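Alpha-fucosidase (Bifidobacterium bifidum, PDB 2EAE) is a 1,2-alpha-L-fucosidase, represented here by its family 95 glycoside hydrolase catalytic region, that releases L-fucose from alpha-1,2-linked glycans. Local coordinates at residues Gly501-Ala506 with Asn575-Ser580; Ser564-Pro569 with His676-His681; Leu581-Leu586 with Gly688-Ile693. The protein carries 1 engineered substitution. One frame throughout, in Å; residues are numbered along the deposited sequence.

How the interactions relate
All three contacts belong to the catalytic region of family 95. Interactions 1 and 3 follow each other along helix 576-596, the first at its start and the second one to two turns further on, with centres about 13 Å apart. Interaction 2 interleaves with both in chain order. Its centre lies about 10 Å from that of interaction 1, which it touches where Tyr577 meets Pro565 and Ser680, and about 18 Å from that of interaction 3, with no contact between them. One helix thus lies against the sugar-binding loops 564-569 and 676-681 near its first turn and packs against the calcium-binding loop 688-693 further along, so it borders both sites.

Interaction 1: residues Gly501-Ala506 with Asn575-Ser580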
loop_
_atom_site.group_PDB
_atom_site.type_symbol
_atom_site.label_atom_id
_atom_site.label_comp_id
_atom_site.label_asym_id
_atom_site.label_seq_id
_atom_site.Cartn_x
_atom_site.Cartn_y
_atom_site.Cartn_z
ATOM N N GLY A 501 -5.457 -17.437 -8.505
ATOM C CA GLY A 501 -5.349 -17.968 -7.139
ATOM C C GLY A 501 -3.968 -18.459 -6.685
ATOM O O GLY A 501 -3.677 -18.476 -5.482
ATOM N N TRP A 502 -3.135 -18.898 -7.628
ATOM C CA TRP A 502 -1.834 -19.490 -7.313
ATOM C C TRP A 502 -0.746 -18.464 -7.616
ATOM O O TRP A 502 -0.574 -18.067 -8.771
ATOM C CB TRP A 502 -1.576 -20.719 -8.185
ATOM C CG TRP A 502 -0.231 -21.397 -7.957
ATOM C CD1 TRP A 502 0.915 -21.228 -8.678
ATOM C CD2 TRP A 502 0.071 -22.358 -6.942
ATOM N NE1 TRP A 502 1.917 -22.060 -8.182
ATOM C CE2 TRP A 502 1.423 -22.742 -7.106
ATOM C CE3 TRP A 502 -0.675 -22.941 -5.909
ATOM C CZ2 TRP A 502 2.040 -23.696 -6.269
ATOM C CZ3 TRP A 502 -0.062 -23.884 -5.083
ATOM C CH2 TRP A 502 1.278 -24.225 -5.252
ATOM N N SER A 503 -0.014 -18.055 -6.577
ATOM C CA SER A 503 1.031 -17.048 -6.734
ATOM C C SER A 503 1.910 -17.082 -5.497
ATOM O O SER A 503 1.934 -16.097 -4.752
ATOM C CB SER A 503 0.379 -15.667 -6.869
ATOM O OG SER A 503 1.262 -14.678 -7.448
ATOM N N PRO A 504 2.655 -18.179 -5.276
ATOM C CA PRO A 504 3.481 -18.287 -4.049
ATOM C C PRO A 504 4.589 -17.231 -3.955
ATOM O O PRO A 504 5.011 -16.880 -2.843
ATOM C CB PRO A 504 4.053 -19.726 -4.124
ATOM C CG PRO A 504 4.107 -20.011 -5.585
ATOM C CD PRO A 504 2.793 -19.382 -6.112
ATOM N N ALA A 505 4.986 -16.665 -5.084
ATOM C CA ALA A 505 5.980 -15.571 -5.067
ATOM C C ALA A 505 5.407 -14.273 -4.477
ATOM O O ALA A 505 6.152 -13.310 -4.275
ATOM C CB ALA A 505 6.552 -15.345 -6.447
ATOM N N ALA A 506 4.110 -14.279 -4.123
ATOM C CA ALA A 506 3.471 -13.164 -3.395
ATOM C C ALA A 506 4.265 -12.863 -2.099
ATOM O O ALA A 506 4.511 -11.726 -1.759
ATOM C CB ALA A 506 2.018 -13.492 -3.073
ATOM N N ASN A 575 8.433 -18.826 -14.454
ATOM C CA ASN A 575 8.158 -17.659 -15.305
ATOM C C ASN A 575 9.018 -16.525 -14.760
ATOM O O ASN A 575 9.676 -16.693 -13.723
ATOM C CB ASN A 575 6.636 -17.284 -15.396
ATOM C CG ASN A 575 6.008 -16.933 -14.039
ATOM O OD1 ASN A 575 6.698 -16.529 -13.132
ATOM N ND2 ASN A 575 4.684 -17.108 -13.911
ATOM N N THR A 576 9.003 -15.382 -15.456
ATOM C CA THR A 576 9.881 -14.267 -15.127
ATOM C C THR A 576 9.478 -13.625 -13.787
ATOM O O THR A 576 10.361 -13.190 -13.022
ATOM C CB THR A 576 9.864 -13.269 -16.235
ATOM O OG1 THR A 576 10.293 -13.957 -17.422
ATOM C CG2 THR A 576 10.866 -12.121 -15.955
ATOM N N TYR A 577 8.171 -13.594 -13.536
ATOM C CA TYR A 577 7.587 -13.094 -12.272
ATOM C C TYR A 577 8.242 -13.797 -11.092
ATOM O O TYR A 577 8.938 -13.163 -10.287
ATOM C CB TYR A 577 6.084 -13.334 -12.297
ATOM C CG TYR A 577 5.332 -13.145 -11.007
ATOM C CD1 TYR A 577 5.165 -11.876 -10.452
ATOM C CD2 TYR A 577 4.730 -14.231 -10.373
ATOM C CE1 TYR A 577 4.390 -11.695 -9.260
ATOM C CE2 TYR A 577 3.952 -14.078 -9.185
ATOM C CZ TYR A 577 3.811 -12.793 -8.643
ATOM O OH TYR A 577 3.068 -12.625 -7.491
ATOM N N GLU A 578 8.050 -15.112 -11.001
ATOM C CA GLU A 578 8.542 -15.871 -9.831
ATOM C C GLU A 578 10.066 -15.817 -9.766
ATOM O O GLU A 578 10.619 -15.655 -8.696
ATOM C CB GLU A 578 8.094 -17.335 -9.900
ATOM C CG GLU A 578 6.591 -17.557 -9.773
ATOM C CD GLU A 578 6.124 -18.012 -8.366
ATOM O OE1 GLU A 578 6.940 -18.593 -7.563
ATOM O OE2 GLU A 578 4.908 -17.821 -8.095
ATOM N N SER A 579 10.751 -15.975 -10.904
ATOM C CA SER A 579 12.232 -16.013 -10.873
ATOM C C SER A 579 12.894 -14.679 -10.472
ATOM O O SER A 579 13.902 -14.665 -9.767
ATOM C CB SER A 579 12.782 -16.515 -12.205
ATOM O OG SER A 579 12.424 -17.898 -12.332
ATOM N N SER A 580 12.310 -13.583 -10.947
ATOM C CA SER A 580 12.728 -12.227 -10.621
ATOM C C SER A 580 12.545 -11.959 -9.117
ATOM O O SER A 580 13.427 -11.361 -8.441
ATOM C CB SER A 580 11.886 -11.227 -11.460
ATOM O OG SER A 580 12.345 -11.239 -12.813
#
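Tyr577 OH donates to Ser503 OG at 2.7 Å, the first of two hydrogen bonds that fasten residues 501-506 to the start of helix 576-596; the serine oxygen lies at the ring edge, near the ring plane. The tyrosine reaches it because its CG stands anti to the backbone N (chi1 168°), sending the ring out from the first turn of the helix toward the loop. The second bond runs the opposite way: Ala505 N donates to Glu578 OE2 at 3.2 Å with an N-H...O angle of 150°, approaching from above the carboxylate plane. The other carboxylate oxygen, OE1, is taken by Tyr541 OH of helix 524-545, so both oxygens of this buried group have a donor.

The donor Ala505 sits in a type I turn, Ser503 to Ala506, that leads into helix 506-521. Across the contact, Asn575 N-caps helix 576-596, its OD1 accepting from Glu578 N at 2.9 Å and nearly in line with the C=O bond. The contact joins the beginnings of two helices in the catalytic domain, which in this family is an (alpha/alpha)6 barrel.

Van der Waals packing closes round these bonds. Ala505 CB presses on the carboxylate carbon, 3.3 Å from Glu578 CD, and makes the apolar pair of the contact with Tyr577 CE2 at 4.0 Å. Pro504 crosses the glutamate chain at about a right angle, bringing its CD to 3.3 Å from Glu578 OE2.

Interaction 2: residues Ser564-Pro569 with His676-His681. With FUL (beta-L-fucopyranose), chain D; GAL (beta-D-galactopyranose), chain B; GLC (alpha-D-glucopyranose), chain C.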
loop_
_atom_site.group_PDB
_atom_site.type_symbol
_atom_site.label_atom_id
_atom_site.label_comp_id
_atom_site.label_asym_id
_atom_site.label_seq_id
_atom_site.Cartn_x
_atom_site.Cartn_y
_atom_site.Cartn_z
ATOM N N SER A 564 1.528 -16.317 -14.236
ATOM C CA SER A 564 1.979 -14.923 -14.228
ATOM C C SER A 564 0.776 -14.006 -14.009
ATOM O O SER A 564 -0.140 -13.966 -14.841
ATOM C CB SER A 564 2.731 -14.593 -15.537
ATOM O OG SER A 564 3.310 -13.290 -15.493
ATOM N N PRO A 565 0.748 -13.265 -12.861
ATOM C CA PRO A 565 -0.449 -12.450 -12.642
ATOM C C PRO A 565 -0.666 -11.445 -13.786
ATOM O O PRO A 565 0.276 -10.680 -14.106
ATOM C CB PRO A 565 -0.128 -11.670 -11.330
ATOM C CG PRO A 565 0.958 -12.489 -10.632
ATOM C CD PRO A 565 1.763 -13.107 -11.805
ATOM N N GLU A 566 -1.830 -11.403 -14.442
ATOM C CA GLU A 566 -2.889 -12.383 -14.384
ATOM C C GLU A 566 -3.267 -12.624 -15.843
ATOM O O GLU A 566 -4.388 -12.331 -16.257
ATOM C CB GLU A 566 -4.091 -11.871 -13.564
ATOM C CG GLU A 566 -3.816 -11.768 -12.059
ATOM C CD GLU A 566 -5.062 -11.489 -11.196
ATOM O OE1 GLU A 566 -6.188 -11.388 -11.735
ATOM O OE2 GLU A 566 -4.931 -11.404 -9.956
ATOM N N GLN A 567 -2.321 -13.160 -16.604
ATOM C CA GLN A 567 -2.617 -13.498 -18.014
ATOM C C GLN A 567 -1.796 -14.719 -18.409
ATOM O O GLN A 567 -0.888 -15.157 -17.671
ATOM C CB GLN A 567 -2.353 -12.292 -18.920
ATOM C CG GLN A 567 -0.872 -11.937 -19.167
ATOM C CD GLN A 567 -0.622 -10.940 -20.316
ATOM O OE1 GLN A 567 -1.520 -10.599 -21.082
ATOM N NE2 GLN A 567 0.624 -10.489 -20.443
ATOM N N GLY A 568 -2.107 -15.270 -19.578
ATOM C CA GLY A 568 -1.240 -16.279 -20.148
ATOM C C GLY A 568 -1.580 -17.683 -19.723
ATOM O O GLY A 568 -2.644 -17.910 -19.100
ATOM N N PRO A 569 -0.697 -18.638 -20.081
ATOM C CA PRO A 569 -0.896 -20.082 -19.863
ATOM C C PRO A 569 -0.903 -20.467 -18.364
ATOM O O PRO A 569 -0.248 -19.795 -17.541
ATOM C CB PRO A 569 0.301 -20.707 -20.605
ATOM C CG PRO A 569 0.700 -19.678 -21.606
ATOM C CD PRO A 569 0.557 -18.394 -20.796
ATOM N N HIS A 676 -1.963 -5.571 -21.090
ATOM C CA HIS A 676 -2.332 -6.201 -19.829
ATOM C C HIS A 676 -1.952 -5.279 -18.649
ATOM O O HIS A 676 -0.856 -4.732 -18.621
ATOM C CB HIS A 676 -1.716 -7.591 -19.718
ATOM C CG HIS A 676 -2.205 -8.351 -18.532
ATOM N ND1 HIS A 676 -3.536 -8.636 -18.321
ATOM C CD2 HIS A 676 -1.533 -8.862 -17.477
ATOM C CE1 HIS A 676 -3.663 -9.280 -17.174
ATOM N NE2 HIS A 676 -2.454 -9.458 -16.662
ATOM N N ARG A 677 -2.870 -5.128 -17.712
ATOM C CA ARG A 677 -2.685 -4.248 -16.550
ATOM C C ARG A 677 -1.439 -4.626 -15.720
ATOM O O ARG A 677 -0.676 -3.741 -15.297
ATOM C CB ARG A 677 -3.946 -4.224 -15.689
ATOM C CG ARG A 677 -4.427 -5.580 -15.173
ATOM C CD ARG A 677 -5.879 -5.540 -14.716
ATOM N NE ARG A 677 -6.207 -6.833 -14.134
ATOM C CZ ARG A 677 -6.517 -7.920 -14.843
ATOM N NH1 ARG A 677 -6.588 -7.858 -16.160
ATOM N NH2 ARG A 677 -6.758 -9.073 -14.235
ATOM N N HIS A 678 -1.236 -5.923 -15.485
ATOM C CA HIS A 678 -0.055 -6.378 -14.759
ATOM C C HIS A 678 1.172 -6.300 -15.652
ATOM O O HIS A 678 1.102 -6.488 -16.884
ATOM C CB HIS A 678 -0.212 -7.843 -14.288
ATOM C CG HIS A 678 -1.236 -8.005 -13.212
ATOM N ND1 HIS A 678 -0.912 -7.977 -11.874
ATOM C CD2 HIS A 678 -2.582 -8.143 -13.278
ATOM C CE1 HIS A 678 -2.019 -8.106 -11.160
ATOM N NE2 HIS A 678 -3.047 -8.196 -11.995
ATOM N N MET A 679 2.301 -6.078 -15.018
ATOM C CA MET A 679 3.588 -6.179 -15.692
ATOM C C MET A 679 4.465 -7.057 -14.788
ATOM O O MET A 679 5.501 -6.627 -14.288
ATOM C CB MET A 679 4.195 -4.785 -15.898
ATOM C CG MET A 679 3.257 -3.855 -16.731
ATOM S SD MET A 679 4.060 -2.330 -17.249
ATOM C CE MET A 679 4.681 -1.730 -15.658
ATOM N N SER A 680 4.041 -8.305 -14.598
ATOM C CA SER A 680 4.649 -9.188 -13.585
ATOM C C SER A 680 6.084 -9.599 -13.896
ATOM O O SER A 680 6.854 -9.999 -12.988
ATOM C CB SER A 680 3.749 -10.401 -13.379
ATOM O OG SER A 680 2.506 -9.957 -12.814
ATOM N N HIS A 681 6.448 -9.482 -15.168
ATOM C CA HIS A 681 7.802 -9.773 -15.637
ATOM C C HIS A 681 8.777 -8.620 -15.517
ATOM O O HIS A 681 9.968 -8.796 -15.804
ATOM C CB HIS A 681 7.792 -10.292 -17.089
ATOM C CG HIS A 681 7.198 -9.329 -18.087
ATOM N ND1 HIS A 681 6.016 -8.651 -17.879
ATOM C CD2 HIS A 681 7.635 -8.945 -19.307
ATOM C CE1 HIS A 681 5.734 -7.915 -18.939
ATOM N NE2 HIS A 681 6.706 -8.074 -19.820
HETATM C C1 FUL D . -5.781 -8.184 -9.209
HETATM C C2 FUL D . -5.914 -7.293 -10.463
HETATM O O2 FUL D . -5.751 -8.106 -11.647
HETATM C C3 FUL D . -7.242 -6.506 -10.548
HETATM O O3 FUL D . -7.098 -5.430 -11.502
HETATM C C4 FUL D . -7.626 -5.910 -9.192
HETATM O O4 FUL D . -6.611 -4.940 -8.905
HETATM C C5 FUL D . -7.620 -6.999 -8.119
HETATM C C6 FUL D . -7.933 -6.471 -6.719
HETATM O O5 FUL D . -6.327 -7.584 -8.042
HETATM O O1 FUL D . -4.407 -8.447 -8.864
HETATM C C1 GAL B . -10.201 -11.023 -10.308
HETATM C C2 GAL B . -8.858 -10.601 -9.690
HETATM C C3 GAL B . -8.148 -11.807 -9.055
HETATM C C4 GAL B . -9.113 -12.483 -8.064
HETATM C C5 GAL B . -10.412 -12.862 -8.788
HETATM C C6 GAL B . -11.419 -13.398 -7.793
HETATM O O2 GAL B . -8.040 -9.924 -10.615
HETATM O O3 GAL B . -7.021 -11.316 -8.372
HETATM O O4 GAL B . -9.404 -11.586 -7.017
HETATM O O5 GAL B . -10.978 -11.691 -9.348
HETATM O O6 GAL B . -12.495 -13.976 -8.520
HETATM C C1 GLC C . -13.601 -9.450 -14.004
HETATM C C2 GLC C . -14.108 -10.032 -12.673
HETATM C C3 GLC C . -13.189 -9.771 -11.492
HETATM C C4 GLC C . -11.747 -10.038 -11.881
HETATM C C5 GLC C . -11.411 -9.020 -12.961
HETATM C C6 GLC C . -9.954 -9.130 -13.373
HETATM O O1 GLC C . -14.175 -8.189 -14.275
HETATM O O2 GLC C . -15.368 -9.522 -12.303
HETATM O O3 GLC C . -13.605 -10.654 -10.491
HETATM O O4 GLC C . -10.888 -9.878 -10.767
HETATM O O5 GLC C . -12.183 -9.305 -14.115
HETATM O O6 GLC C . -9.853 -10.285 -14.185
HETATM O O HOH W 1 1.950 -9.642 -16.246
HETATM O O HOH W 2 -6.858 -11.037 -16.139
HETATM O O HOH W 3 -0.748 -7.904 -22.842
#
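Glu566 and Arg677 meet at the sugars through a long salt bridge, OE1 to NH2 at 3.5 Å. The carboxylate faces galactose, with GAL O2 2.6 Å from Glu566 OE1 and O3 beside OE2, which Asn421 ND2 also reaches. The guanidinium presents its edge to fucose: Arg677 NE donates to FUL O2 at 2.8 Å, and NH2 donates to the same oxygen. His678 NE2 adds a third donor to FUL O2, at 2.7 Å and nearly straight. Three N-H groups thus converge on one hydroxyl oxygen, gripping the sugar at O2, with His760 and Trp722 as further partners. Arg677 gets there on a chain that is extended from CG to NE.

Both segments are loops of the catalytic domain, an (alpha/alpha)6 barrel in this family, and together they contribute Glu566, Arg677 and His678 to the pocket holding fucose next to galactose and glucose, the products of the reaction captured side by side.

Behind these residues a second shell sets the backbone. A cis peptide precedes Glu566, whose N donates to His676 NE2 at 3.0 Å (N-H...N angle 162°), within 13° of the ring plane. His676 ND1 bonds to Gln671 OE1, which fixes the turn of the imidazole. Over one face lies Gln567, its CB 3.6 Å from the ring centroid and its amide nearly parallel to the ring (11°); that amide is held in turn by Gln671 and Glu651. With an alanine here in place of His676, Glu566 N is likely to lose its acceptor and Gln567 the ring it stacks on, letting the backbone behind the carboxylate shift. Pro565 CB lies over the face of His678, 4.1 Å from the ring centroid, while water 2 bridges Glu566 O and Arg677 NH2.

Interaction 3: residues Leu581-Leu586 with Gly688-Ile693; sequences LVWQML and GDLITI. With CA (calcium ion), chain E.
Leu690 CD1 sits squarely over the six-membered ring of Trp583, 3.5 Å from its centroid and close to the ring normal, a CH-pi contact that forms the tight apolar part of this interface. Leu690 CB adds a lighter touch near CZ3. The indole projects from helix 576-596 with CG anti to the backbone N (chi1 -175°), which lays its face against the loop.

Next to it, Gln584 reads the loop backbone. Its OE1 accepts from Asp689 N at 2.8 Å with an N-H...O angle of 162°, the donor standing 45° out of the carbonyl plane. The fit is close here: a side chain at Gly688 would bring a CB to about 3.0 Å from that oxygen. Gln584 NE2 gives Asp689 OD2 only a weak bond, with amide and carboxylate nearly perpendicular, and its better partner is Asp588 OD1.

The other side is watery. Asp689 OD2 binds calcium at 2.5 Å, and four waters lie 2.3 to 2.6 Å from the calcium and complete much of the shell, with Glu519 among the remaining ligands. Asp689 OD1, 3.6 Å from the metal, turns instead to Asn783 ND2 and water 4. The carboxylate is therefore monodentate, one oxygen on the ion and the other tied to a metal-bound water and the asparagine. Negative charge from Asp689 and Glu519 is likely to be offset by the calcium, which links this loop to helix 506-521 through Glu519.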
loop_
_atom_site.group_PDB
_atom_site.type_symbol
_atom_site.label_atom_id
_atom_site.label_comp_id
_atom_site.label_asym_id
_atom_site.label_seq_id
_atom_site.Cartn_x
_atom_site.Cartn_y
_atom_site.Cartn_z
ATOM N N LEU A 581 11.419 -12.410 -8.596
ATOM C CA LEU A 581 11.114 -12.166 -7.189
ATOM C C LEU A 581 11.957 -13.052 -6.297
ATOM O O LEU A 581 12.428 -12.624 -5.251
ATOM C CB LEU A 581 9.630 -12.380 -6.904
ATOM C CG LEU A 581 8.733 -11.300 -7.545
ATOM C CD1 LEU A 581 7.284 -11.712 -7.332
ATOM C CD2 LEU A 581 8.976 -9.894 -6.852
ATOM N N VAL A 582 12.167 -14.301 -6.694
ATOM C CA VAL A 582 12.995 -15.177 -5.851
ATOM C C VAL A 582 14.454 -14.693 -5.903
ATOM O O VAL A 582 15.148 -14.727 -4.869
ATOM C CB VAL A 582 12.851 -16.665 -6.273
ATOM C CG1 VAL A 582 13.921 -17.542 -5.574
ATOM C CG2 VAL A 582 11.411 -17.164 -5.993
ATOM N N TRP A 583 14.915 -14.262 -7.087
ATOM C CA TRP A 583 16.238 -13.624 -7.220
ATOM C C TRP A 583 16.375 -12.455 -6.213
ATOM O O TRP A 583 17.361 -12.403 -5.449
ATOM C CB TRP A 583 16.518 -13.166 -8.658
ATOM C CG TRP A 583 17.941 -12.608 -8.857
ATOM C CD1 TRP A 583 19.016 -13.267 -9.359
ATOM C CD2 TRP A 583 18.381 -11.288 -8.546
ATOM N NE1 TRP A 583 20.129 -12.424 -9.402
ATOM C CE2 TRP A 583 19.756 -11.201 -8.911
ATOM C CE3 TRP A 583 17.749 -10.150 -8.022
ATOM C CZ2 TRP A 583 20.495 -10.031 -8.742
ATOM C CZ3 TRP A 583 18.494 -8.986 -7.851
ATOM C CH2 TRP A 583 19.859 -8.939 -8.224
ATOM N N GLN A 584 15.394 -11.543 -6.189
ATOM C CA GLN A 584 15.414 -10.408 -5.252
ATOM C C GLN A 584 15.462 -10.853 -3.785
ATOM O O GLN A 584 16.250 -10.329 -2.962
ATOM C CB GLN A 584 14.224 -9.457 -5.484
ATOM C CG GLN A 584 14.434 -8.037 -4.823
ATOM C CD GLN A 584 15.650 -7.298 -5.387
ATOM O OE1 GLN A 584 15.764 -7.134 -6.575
ATOM N NE2 GLN A 584 16.552 -6.859 -4.519
ATOM N N MET A 585 14.608 -11.817 -3.449
ATOM C CA MET A 585 14.588 -12.370 -2.115
ATOM C C MET A 585 15.925 -12.964 -1.670
ATOM O O MET A 585 16.378 -12.734 -0.545
ATOM C CB MET A 585 13.485 -13.412 -1.983
ATOM C CG MET A 585 13.369 -13.937 -0.567
ATOM S SD MET A 585 12.104 -15.194 -0.357
ATOM C CE MET A 585 12.597 -16.494 -1.521
ATOM N N LEU A 586 16.554 -13.733 -2.541
ATOM C CA LEU A 586 17.855 -14.304 -2.184
ATOM C C LEU A 586 18.905 -13.186 -2.066
ATOM O O LEU A 586 19.747 -13.212 -1.150
ATOM C CB LEU A 586 18.280 -15.363 -3.196
ATOM C CG LEU A 586 17.397 -16.612 -3.170
ATOM C CD1 LEU A 586 17.830 -17.553 -4.304
ATOM C CD2 LEU A 586 17.354 -17.377 -1.826
ATOM N N GLY A 688 12.306 -3.828 -7.808
ATOM C CA GLY A 688 13.523 -4.586 -7.521
ATOM C C GLY A 688 14.795 -3.914 -8.020
ATOM O O GLY A 688 14.765 -2.752 -8.502
ATOM N N ASP A 689 15.901 -4.652 -7.893
ATOM C CA ASP A 689 17.235 -4.109 -8.158
ATOM C C ASP A 689 17.965 -4.920 -9.216
ATOM O O ASP A 689 19.165 -4.750 -9.394
ATOM C CB ASP A 689 18.088 -4.097 -6.866
ATOM C CG ASP A 689 17.378 -3.478 -5.683
ATOM O OD1 ASP A 689 16.620 -2.488 -5.848
ATOM O OD2 ASP A 689 17.582 -3.996 -4.549
ATOM N N LEU A 690 17.233 -5.792 -9.908
ATOM C CA LEU A 690 17.821 -6.636 -10.970
ATOM C C LEU A 690 18.242 -5.861 -12.238
ATOM O O LEU A 690 19.262 -6.178 -12.875
ATOM C CB LEU A 690 16.851 -7.754 -11.316
ATOM C CG LEU A 690 17.275 -8.898 -12.250
ATOM C CD1 LEU A 690 18.569 -9.547 -11.819
ATOM C CD2 LEU A 690 16.153 -9.912 -12.233
ATOM N N ILE A 691 17.429 -4.879 -12.630
ATOM C CA ILE A 691 17.617 -4.121 -13.842
ATOM C C ILE A 691 17.647 -2.666 -13.386
ATOM O O ILE A 691 16.667 -2.169 -12.820
ATOM C CB ILE A 691 16.451 -4.360 -14.833
ATOM C CG1 ILE A 691 16.303 -5.857 -15.145
ATOM C CG2 ILE A 691 16.571 -3.481 -16.104
ATOM C CD1 ILE A 691 15.149 -6.105 -16.090
ATOM N N THR A 692 18.802 -2.004 -13.566
ATOM C CA THR A 692 18.991 -0.641 -13.046
ATOM C C THR A 692 19.800 0.176 -14.030
ATOM O O THR A 692 20.377 -0.382 -14.972
ATOM C CB THR A 692 19.804 -0.592 -11.702
ATOM O OG1 THR A 692 21.174 -0.964 -11.949
ATOM C CG2 THR A 692 19.206 -1.450 -10.603
ATOM N N ILE A 693 19.836 1.486 -13.830
ATOM C CA ILE A 693 20.630 2.348 -14.709
ATOM C C ILE A 693 22.120 2.025 -14.671
ATOM O O ILE A 693 22.852 2.348 -15.604
ATOM C CB ILE A 693 20.444 3.856 -14.415
ATOM C CG1 ILE A 693 20.752 4.157 -12.955
ATOM C CG2 ILE A 693 19.070 4.364 -14.947
ATOM C CD1 ILE A 693 21.038 5.594 -12.731
HETATM CA CA CA E . 17.000 -3.192 -2.298
HETATM O O HOH W 4 15.261 -2.178 -3.582
HETATM O O HOH W 5 18.437 -5.246 -1.783
HETATM O O HOH W 6 15.453 -4.885 -1.960
HETATM O O HOH W 7 18.434 -1.554 -3.146
#